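Local atomic coordinates of betaine aldehyde dehydrogenase (Staphylococcus aureus subsp. aureus COL, PDB entry 4QTO), a protein that catalyses the NAD-dependent oxidation of betaine aldehyde to glycine betaine. Residues Gln176-Asn181 with Leu201-Ser206. Sequence-based numbering, arbitrary orientation.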
loop_
_atom_site.group_PDB
_atom_site.type_symbol
_atom_site.label_atom_id
_atom_site.label_comp_id
_atom_site.label_asym_id
_atom_site.label_seq_id
_atom_site.Cartn_x
_atom_site.Cartn_y
_atom_site.Cartn_z
ATOM N N GLN A 176 -25.063 13.072 -4.255
ATOM C CA GLN A 176 -23.975 14.017 -4.403
ATOM C C GLN A 176 -24.575 15.410 -4.560
ATOM O O GLN A 176 -25.360 15.632 -5.481
ATOM C CB GLN A 176 -23.118 13.641 -5.608
ATOM C CG GLN A 176 -22.494 12.249 -5.485
ATOM C CD GLN A 176 -21.775 11.775 -6.725
ATOM O OE1 GLN A 176 -22.173 12.059 -7.842
ATOM N NE2 GLN A 176 -20.708 11.016 -6.509
ATOM N N ILE A 177 -24.191 16.324 -3.684
ATOM C CA ILE A 177 -24.767 17.702 -3.654
ATOM C C ILE A 177 -23.598 18.663 -3.724
ATOM O O ILE A 177 -22.691 18.615 -2.894
ATOM C CB ILE A 177 -25.606 17.915 -2.385
ATOM C CG1 ILE A 177 -26.781 16.927 -2.374
ATOM C CG2 ILE A 177 -26.070 19.347 -2.305
ATOM C CD1 ILE A 177 -27.510 16.854 -1.042
ATOM N N THR A 178 -23.574 19.485 -4.780
ATOM C CA THR A 178 -22.462 20.363 -5.065
ATOM C C THR A 178 -22.788 21.851 -4.883
ATOM O O THR A 178 -23.966 22.253 -4.886
ATOM C CB THR A 178 -21.954 20.100 -6.497
ATOM O OG1 THR A 178 -23.080 20.095 -7.378
ATOM C CG2 THR A 178 -21.302 18.743 -6.595
ATOM N N PRO A 179 -21.746 22.678 -4.718
ATOM C CA PRO A 179 -21.909 24.118 -4.427
ATOM C C PRO A 179 -21.895 24.997 -5.660
ATOM O O PRO A 179 -21.583 24.549 -6.779
ATOM C CB PRO A 179 -20.670 24.405 -3.568
ATOM C CG PRO A 179 -19.654 23.599 -4.218
ATOM C CD PRO A 179 -20.322 22.312 -4.623
ATOM N N TRP A 180 -22.214 26.261 -5.453
ATOM C CA TRP A 180 -22.270 27.200 -6.534
ATOM C C TRP A 180 -20.972 27.852 -6.963
ATOM O O TRP A 180 -20.923 28.468 -8.024
ATOM C CB TRP A 180 -23.288 28.318 -6.207
ATOM C CG TRP A 180 -23.106 28.970 -4.871
ATOM C CD1 TRP A 180 -23.829 28.739 -3.734
ATOM C CD2 TRP A 180 -22.125 29.965 -4.524
ATOM N NE1 TRP A 180 -23.372 29.532 -2.696
ATOM C CE2 TRP A 180 -22.330 30.295 -3.164
ATOM C CE3 TRP A 180 -21.118 30.617 -5.232
ATOM C CZ2 TRP A 180 -21.576 31.252 -2.517
ATOM C CZ3 TRP A 180 -20.362 31.574 -4.573
ATOM C CH2 TRP A 180 -20.589 31.865 -3.231
ATOM N N ASN A 181 -19.922 27.727 -6.174
ATOM C CA ASN A 181 -18.697 28.454 -6.526
ATOM C C ASN A 181 -17.913 27.879 -7.707
ATOM O O ASN A 181 -17.534 28.628 -8.628
ATOM C CB ASN A 181 -17.825 28.739 -5.300
ATOM C CG ASN A 181 -17.365 27.506 -4.562
ATOM O OD1 ASN A 181 -17.809 26.368 -4.799
ATOM N ND2 ASN A 181 -16.432 27.723 -3.644
ATOM N N LEU A 201 -25.143 6.840 -9.011
ATOM C CA LEU A 201 -25.186 8.147 -8.374
ATOM C C LEU A 201 -26.386 8.983 -8.746
ATOM O O LEU A 201 -26.963 8.837 -9.815
ATOM C CB LEU A 201 -23.903 8.924 -8.712
ATOM C CG LEU A 201 -23.645 9.298 -10.187
ATOM C CD1 LEU A 201 -24.272 10.652 -10.495
ATOM C CD2 LEU A 201 -22.142 9.377 -10.493
ATOM N N VAL A 202 -26.740 9.851 -7.810
ATOM C CA VAL A 202 -27.766 10.880 -8.015
ATOM C C VAL A 202 -27.135 12.189 -7.591
ATOM O O VAL A 202 -26.786 12.374 -6.406
ATOM C CB VAL A 202 -29.060 10.633 -7.218
ATOM C CG1 VAL A 202 -30.100 11.721 -7.554
ATOM C CG2 VAL A 202 -29.646 9.261 -7.487
ATOM N N MET A 203 -26.986 13.116 -8.535
ATOM C CA MET A 203 -26.362 14.405 -8.266
ATOM C C MET A 203 -27.332 15.543 -8.364
ATOM O O MET A 203 -28.226 15.524 -9.228
ATOM C CB MET A 203 -25.231 14.660 -9.273
ATOM C CG MET A 203 -24.609 16.040 -9.130
ATOM S SD MET A 203 -23.010 16.282 -9.953
ATOM C CE MET A 203 -21.966 15.383 -8.823
ATOM N N LYS A 204 -27.189 16.520 -7.464
ATOM C CA LYS A 204 -27.993 17.743 -7.501
ATOM C C LYS A 204 -27.057 18.917 -7.362
ATOM O O LYS A 204 -26.453 19.097 -6.305
ATOM C CB LYS A 204 -29.044 17.807 -6.391
ATOM C CG LYS A 204 -29.980 19.023 -6.534
ATOM C CD LYS A 204 -30.646 19.407 -5.237
ATOM C CE LYS A 204 -29.803 20.375 -4.434
ATOM N NZ LYS A 204 -29.704 21.738 -5.062
ATOM N N PRO A 205 -26.908 19.726 -8.426
ATOM C CA PRO A 205 -26.054 20.919 -8.324
ATOM C C PRO A 205 -26.771 22.034 -7.586
ATOM O O PRO A 205 -27.986 21.939 -7.319
ATOM C CB PRO A 205 -25.810 21.297 -9.782
ATOM C CG PRO A 205 -27.074 20.858 -10.471
ATOM C CD PRO A 205 -27.509 19.605 -9.766
ATOM N N SER A 206 -26.040 23.091 -7.243
ATOM C CA SER A 206 -26.630 24.226 -6.584
ATOM C C SER A 206 -27.765 24.735 -7.459
ATOM O O SER A 206 -27.624 24.827 -8.689
ATOM C CB SER A 206 -25.618 25.339 -6.395
ATOM O OG SER A 206 -26.279 26.468 -5.822
HETATM O O HOH W 1 -26.580 21.421 -4.538
HETATM O O HOH W 2 -23.397 23.345 -8.374
#
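Gln176 and Met203 pair in register on the parallel strands 162-177 and 200-204, the two arms of a beta-alpha-beta crossover whose connection is helix 183-197. Three backbone bonds establish the pairing: Gln176 N to Val202 O (2.8 Å), Lys204 N to Gln176 O, with an N-H...O angle of 161°, and the longer Thr178 N to Lys204 O (3.3 Å). Past this point the backbones stay close, but Thr178 O and Ser206 N, 3.2 Å apart, are badly angled for a bond, and two waters bridge the segments instead. One molecule donates to both Thr178 O and Lys204 O; a second accepts from Ser206 N and donates to Pro179 O (2.7 Å).

On the face toward helix 183-197, Met203 bends at chi3 (-75°), which brings CE to 3.5 Å from Gln176 OE1 and also near Thr178 CG2. Leu201 CD1 packs against the same OE1, a buried oxygen with no polar partner in the model, whereas NE2 is hydrogen-bonded to Tyr500 OH. Lys204 lies on the opposite face with Ile177; its NZ reaches Pro205 O (2.8 Å) and Gly235 O. At the far end Ser206 OG packs on Trp180 CB (3.5 Å) and lies in the ring plane off the CD1 edge. Parallel pairing with a helical crossover is characteristic of the Rossmann-type, NAD-binding domain of aldehyde dehydrogenases.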